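Local coordinates for protein short chain dehydrogenase (Salmonella typhi, PDB 3G1T) that probably works as an NAD(P)-dependent oxidoreductase of the short-chain dehydrogenase family, with a Rossmann-type fold, although its substrate is not established, at residues G21-G25 with K50-V54; A146-T152 with S189-I195. All blocks are in the same frame, centred on the assembly; numbering follows the deposited sequence.

Interaction 1. Residues G21-G25 with K50-V54; sequences GASDG and KLRRV
Ala22, Ser23 and Asp24 belong to the glycine-rich loop of a Rossmann fold, the TGxxxGxG motif of classical short-chain dehydrogenases, and they lean against the helix 48-62 that follows the second strand. Gly21 and Gly25 are the first two glycines of the motif, and both have positive phi. In relatives this loop borders the dinucleotide cofactor; the same role is probable here. No direct hydrogen bond joins residues 21-25 to residues 50-54, and the fit rests on close packing, a water and a charge pair. Val54 turns its side chain toward the loop, where CG2 meets two successive carbonyls, 3.5 Å from Ala22 O and 3.6 Å from Ser23 O. Ser23 presents its hydroxyl to aliphatic carbon: OG lies beside its own backbone N (chi1 -81°), 3.6 Å from Lys50 CB and near Leu51 CD2. Ala22 CB adds a looser apolar touch on that leucine methyl. Around them, Ala22, Leu51 and Val54 all rest on Leu43 of strand 40-45, so loop, strand and helix share one small apolar seam, and Ala22 is also tied by its backbone to Leu44. A water bridges the two backbones, donating to Ser23 O at 3.0 Å and to Lys50 O, the latter over a distance so short that its exact position is doubtful. Lys50 O also takes the helical bond from Val54 N. The exposed lysine chain, bent at chi2 and chi3, runs out beside Asp24, and a long salt bridge closes the contact with Lys50 NZ 3.7 Å from Asp24 OD2.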
loop_
_atom_site.group_PDB
_atom_site.type_symbol
_atom_site.label_atom_id
_atom_site.label_comp_id
_atom_site.label_asym_id
_atom_site.label_seq_id
_atom_site.Cartn_x
_atom_site.Cartn_y
_atom_site.Cartn_z
ATOM N N GLY A 21 2.648 19.813 0.299
ATOM C CA GLY A 21 4.071 19.829 -0.154
ATOM C C GLY A 21 4.381 21.140 -0.886
ATOM O O GLY A 21 5.140 21.146 -1.849
ATOM N N ALA A 22 3.751 22.249 -0.472
ATOM C CA ALA A 22 3.805 23.466 -1.299
ATOM C C ALA A 22 5.079 24.300 -1.164
ATOM O O ALA A 22 5.185 25.324 -1.835
ATOM C CB ALA A 22 2.591 24.376 -1.069
ATOM N N SER A 23 5.999 23.873 -0.288
ATOM C CA SER A 23 7.159 24.672 0.051
ATOM C C SER A 23 8.209 24.744 -1.037
ATOM O O SER A 23 8.936 25.721 -1.111
ATOM C CB SER A 23 7.842 24.097 1.306
ATOM O OG SER A 23 7.145 24.560 2.430
ATOM N N ASP A 24 8.327 23.698 -1.830
ATOM C CA ASP A 24 9.298 23.671 -2.904
ATOM C C ASP A 24 8.885 22.651 -3.945
ATOM O O ASP A 24 7.801 22.031 -3.851
ATOM C CB ASP A 24 10.713 23.341 -2.364
ATOM C CG ASP A 24 10.738 22.101 -1.512
ATOM O OD1 ASP A 24 10.040 21.109 -1.821
ATOM O OD2 ASP A 24 11.489 22.112 -0.512
ATOM N N GLY A 25 9.697 22.527 -4.980
ATOM C CA GLY A 25 9.523 21.484 -5.969
ATOM C C GLY A 25 8.192 21.569 -6.713
ATOM O O GLY A 25 7.733 22.647 -7.028
ATOM N N LYS A 50 9.076 28.882 5.108
ATOM C CA LYS A 50 9.151 28.436 3.691
ATOM C C LYS A 50 7.780 28.613 2.968
ATOM O O LYS A 50 7.732 29.003 1.800
ATOM C CB LYS A 50 9.612 26.971 3.595
ATOM C CG LYS A 50 11.102 26.727 3.774
ATOM C CD LYS A 50 11.641 25.919 2.578
ATOM C CE LYS A 50 12.707 24.899 3.005
ATOM N NZ LYS A 50 13.376 24.225 1.834
ATOM N N LEU A 51 6.688 28.351 3.700
ATOM C CA LEU A 51 5.328 28.580 3.205
ATOM C C LEU A 51 5.062 30.035 3.053
ATOM O O LEU A 51 4.405 30.427 2.094
ATOM C CB LEU A 51 4.252 27.996 4.135
ATOM C CG LEU A 51 4.000 26.480 4.211
ATOM C CD1 LEU A 51 3.114 26.161 5.411
ATOM C CD2 LEU A 51 3.436 25.884 2.954
ATOM N N ARG A 52 5.523 30.839 4.010
ATOM C CA ARG A 52 5.258 32.255 3.955
ATOM C C ARG A 52 5.884 32.727 2.643
ATOM O O ARG A 52 5.292 33.526 1.955
ATOM C CB ARG A 52 5.826 33.018 5.179
ATOM C CG ARG A 52 5.534 34.582 5.148
ATOM C CD ARG A 52 6.148 35.415 6.321
ATOM N NE ARG A 52 7.584 35.221 6.355
ATOM C CZ ARG A 52 8.432 35.794 5.511
ATOM N NH1 ARG A 52 8.013 36.608 4.530
ATOM N NH2 ARG A 52 9.715 35.513 5.628
ATOM N N ARG A 53 7.057 32.194 2.286
ATOM C CA ARG A 53 7.817 32.696 1.108
ATOM C C ARG A 53 7.054 32.403 -0.174
ATOM O O ARG A 53 6.999 33.218 -1.072
ATOM C CB ARG A 53 9.240 32.097 1.042
ATOM C CG ARG A 53 9.964 32.251 -0.297
ATOM C CD ARG A 53 11.397 31.655 -0.268
ATOM N NE ARG A 53 12.279 32.414 0.630
ATOM C CZ ARG A 53 12.983 31.886 1.636
ATOM N NH1 ARG A 53 12.949 30.568 1.883
ATOM N NH2 ARG A 53 13.738 32.678 2.396
ATOM N N VAL A 54 6.451 31.219 -0.241
ATOM C CA VAL A 54 5.711 30.869 -1.456
ATOM C C VAL A 54 4.452 31.731 -1.522
ATOM O O VAL A 54 4.052 32.301 -2.603
ATOM C CB VAL A 54 5.379 29.341 -1.502
ATOM C CG1 VAL A 54 4.532 29.055 -2.669
ATOM C CG2 VAL A 54 6.669 28.487 -1.610
HETATM O O HOH W 1 9.654 28.174 0.515
#

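Interaction 2. Residues A146-T152 with S189-I195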
loop_
_atom_site.group_PDB
_atom_site.type_symbol
_atom_site.label_atom_id
_atom_site.label_comp_id
_atom_site.label_asym_id
_atom_site.label_seq_id
_atom_site.Cartn_x
_atom_site.Cartn_y
_atom_site.Cartn_z
ATOM N N ALA A 146 -17.741 20.649 -9.127
ATOM C CA ALA A 146 -16.975 19.626 -9.811
ATOM C C ALA A 146 -15.598 19.477 -9.104
ATOM O O ALA A 146 -14.555 19.910 -9.607
ATOM C CB ALA A 146 -16.824 19.994 -11.292
ATOM N N GLY A 147 -15.613 18.834 -7.954
ATOM C CA GLY A 147 -14.397 18.763 -7.081
ATOM C C GLY A 147 -13.381 17.813 -7.713
ATOM O O GLY A 147 -13.725 16.864 -8.440
ATOM N N SER A 148 -12.091 18.072 -7.455
ATOM C CA SER A 148 -11.021 17.188 -8.084
ATOM C C SER A 148 -9.941 16.909 -6.995
ATOM O O SER A 148 -9.383 17.843 -6.417
ATOM C CB SER A 148 -10.375 17.876 -9.289
ATOM O OG SER A 148 -9.330 17.051 -9.848
ATOM N N LEU A 149 -9.748 15.640 -6.686
ATOM C CA LEU A 149 -8.794 15.180 -5.624
ATOM C C LEU A 149 -7.700 14.395 -6.418
ATOM O O LEU A 149 -7.989 13.507 -7.264
ATOM C CB LEU A 149 -9.558 14.233 -4.681
ATOM C CG LEU A 149 -8.731 13.414 -3.653
ATOM C CD1 LEU A 149 -8.060 14.400 -2.703
ATOM C CD2 LEU A 149 -9.676 12.561 -2.873
ATOM N N VAL A 150 -6.454 14.802 -6.209
ATOM C CA VAL A 150 -5.377 14.266 -6.998
ATOM C C VAL A 150 -4.339 13.737 -6.022
ATOM O O VAL A 150 -3.953 14.461 -5.082
ATOM C CB VAL A 150 -4.734 15.370 -7.914
ATOM C CG1 VAL A 150 -3.456 14.749 -8.621
ATOM C CG2 VAL A 150 -5.839 15.814 -8.982
ATOM N N PHE A 151 -3.886 12.503 -6.255
ATOM C CA PHE A 151 -2.750 11.927 -5.495
ATOM C C PHE A 151 -1.511 11.874 -6.361
ATOM O O PHE A 151 -1.582 11.846 -7.573
ATOM C CB PHE A 151 -3.077 10.510 -4.994
ATOM C CG PHE A 151 -4.229 10.454 -4.001
ATOM C CD1 PHE A 151 -4.028 10.658 -2.633
ATOM C CD2 PHE A 151 -5.553 10.233 -4.486
ATOM C CE1 PHE A 151 -5.103 10.579 -1.660
ATOM C CE2 PHE A 151 -6.628 10.175 -3.534
ATOM C CZ PHE A 151 -6.447 10.342 -2.185
ATOM N N THR A 152 -0.336 11.853 -5.692
ATOM C CA THR A 152 0.958 11.686 -6.410
ATOM C C THR A 152 1.377 10.224 -6.388
ATOM O O THR A 152 1.461 9.593 -5.337
ATOM C CB THR A 152 2.017 12.588 -5.740
ATOM O OG1 THR A 152 1.580 13.939 -5.789
ATOM C CG2 THR A 152 3.357 12.417 -6.554
ATOM N N SER A 189 -20.149 14.390 -7.664
ATOM C CA SER A 189 -19.548 15.615 -8.227
ATOM C C SER A 189 -18.019 15.632 -8.049
ATOM O O SER A 189 -17.341 16.486 -8.642
ATOM C CB SER A 189 -20.114 16.844 -7.522
ATOM O OG SER A 189 -19.818 16.826 -6.129
ATOM N N LEU A 190 -17.511 14.621 -7.348
ATOM C CA LEU A 190 -16.045 14.511 -7.028
ATOM C C LEU A 190 -15.367 13.485 -7.879
ATOM O O LEU A 190 -15.706 12.299 -7.817
ATOM C CB LEU A 190 -15.865 14.084 -5.558
ATOM C CG LEU A 190 -14.428 13.986 -4.984
ATOM C CD1 LEU A 190 -13.395 15.242 -5.204
ATOM C CD2 LEU A 190 -14.578 13.560 -3.453
ATOM N N ARG A 191 -14.327 13.917 -8.642
ATOM C CA ARG A 191 -13.491 12.995 -9.350
ATOM C C ARG A 191 -12.131 12.830 -8.662
ATOM O O ARG A 191 -11.675 13.743 -7.891
ATOM C CB ARG A 191 -13.298 13.426 -10.777
ATOM C CG ARG A 191 -12.572 14.762 -10.922
ATOM C CD ARG A 191 -12.661 15.233 -12.368
ATOM N NE ARG A 191 -11.953 16.530 -12.649
ATOM C CZ ARG A 191 -12.416 17.735 -12.332
ATOM N NH1 ARG A 191 -11.696 18.850 -12.647
ATOM N NH2 ARG A 191 -13.576 17.870 -11.710
ATOM N N VAL A 192 -11.555 11.647 -8.850
ATOM C CA VAL A 192 -10.324 11.304 -7.989
ATOM C C VAL A 192 -9.350 10.617 -8.885
ATOM O O VAL A 192 -9.704 9.606 -9.482
ATOM C CB VAL A 192 -10.702 10.303 -6.839
ATOM C CG1 VAL A 192 -9.531 10.100 -5.866
ATOM C CG2 VAL A 192 -12.002 10.767 -6.129
ATOM N N ASN A 193 -8.078 11.042 -8.906
ATOM C CA ASN A 193 -7.162 10.449 -9.905
ATOM C C ASN A 193 -5.751 10.559 -9.389
ATOM O O ASN A 193 -5.563 11.217 -8.384
ATOM C CB ASN A 193 -7.202 11.265 -11.186
ATOM C CG ASN A 193 -8.516 11.106 -11.914
ATOM O OD1 ASN A 193 -8.753 10.063 -12.541
ATOM N ND2 ASN A 193 -9.381 12.145 -11.850
ATOM N N CYS A 194 -4.837 9.821 -9.999
ATOM C CA CYS A 194 -3.391 10.038 -9.669
ATOM C C CYS A 194 -2.579 10.684 -10.775
ATOM O O CYS A 194 -2.905 10.510 -11.978
ATOM C CB CYS A 194 -2.743 8.680 -9.414
ATOM S SG CYS A 194 -3.127 7.983 -7.751
ATOM N N ILE A 195 -1.511 11.382 -10.375
ATOM C CA ILE A 195 -0.465 11.868 -11.331
ATOM C C ILE A 195 0.921 11.276 -10.985
ATOM O O ILE A 195 1.343 11.315 -9.801
ATOM C CB ILE A 195 -0.359 13.423 -11.315
ATOM C CG1 ILE A 195 -1.594 14.056 -11.931
ATOM C CG2 ILE A 195 0.937 13.928 -12.139
ATOM C CD1 ILE A 195 -1.444 15.549 -12.278
HETATM O O HOH W 2 -17.683 18.116 -5.695
HETATM O O HOH W 3 -8.929 14.186 -9.883
#
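Leu149 and Phe151 exchange backbone hydrogen bonds with Arg191, Asn193 and Ile195, the parallel pattern in which each bonds to the residues flanking its partner. Leu149 N donates to Arg191 O at 3.0 Å, and Ile195 N to Phe151 O at 2.8 Å. On the face bearing Leu149 and Phe151, Val192 CG1 is shared by both: it lies 3.9 Å from Leu149 CD2 and meets the edge of the phenyl ring, in its plane, 3.7 Å from Phe151 CE2. Farther along, Cys194 SG rests on Phe151 CB. The reverse face carries Arg191, which leaves with chi1 63°, runs extended to NE and brings one guanidinium face over Ser148 CB, while NH2 donates to Ala146 O from above the carbonyl plane (3.1 Å). Ser235 fixes the guanidinium through NE. One water binds Ser148 OG, Leu149 O and Asn193 ND2, with Leu230 O and Met241 N holding Ser148 OG and Asn193 OD1 in turn. The pair closes the beta-alpha-beta unit of strand 147-152, helix 165-185 and strand 190-196; strand 97-99 flanks it beyond 147-152, helices 116-142 and 165-185 pack over Phe151, and helix 224-231 over Val150 and Ile195.

Overall arrangement
Both contacts belong to one Rossmann-type domain, built round a single parallel sheet, on opposite sides of the chain's centre, their own centres 22 Å apart and their nearest atoms about 9 Å. They follow each other along the chain: interaction 1 is complete before interaction 2 begins. The first joins the loop after strand 16-19 to helix 48-62, in the half built from strands 16-19, 40-45 and 67-70; the second pairs strands 147-152 and 190-196 in the other half, with strand 97-99 lying between strands 16-19 and 147-152. Interaction 1 lies at the probable cofactor-binding loop, whereas interaction 2 joins two strands connected through helix 165-185 in the buried sheet.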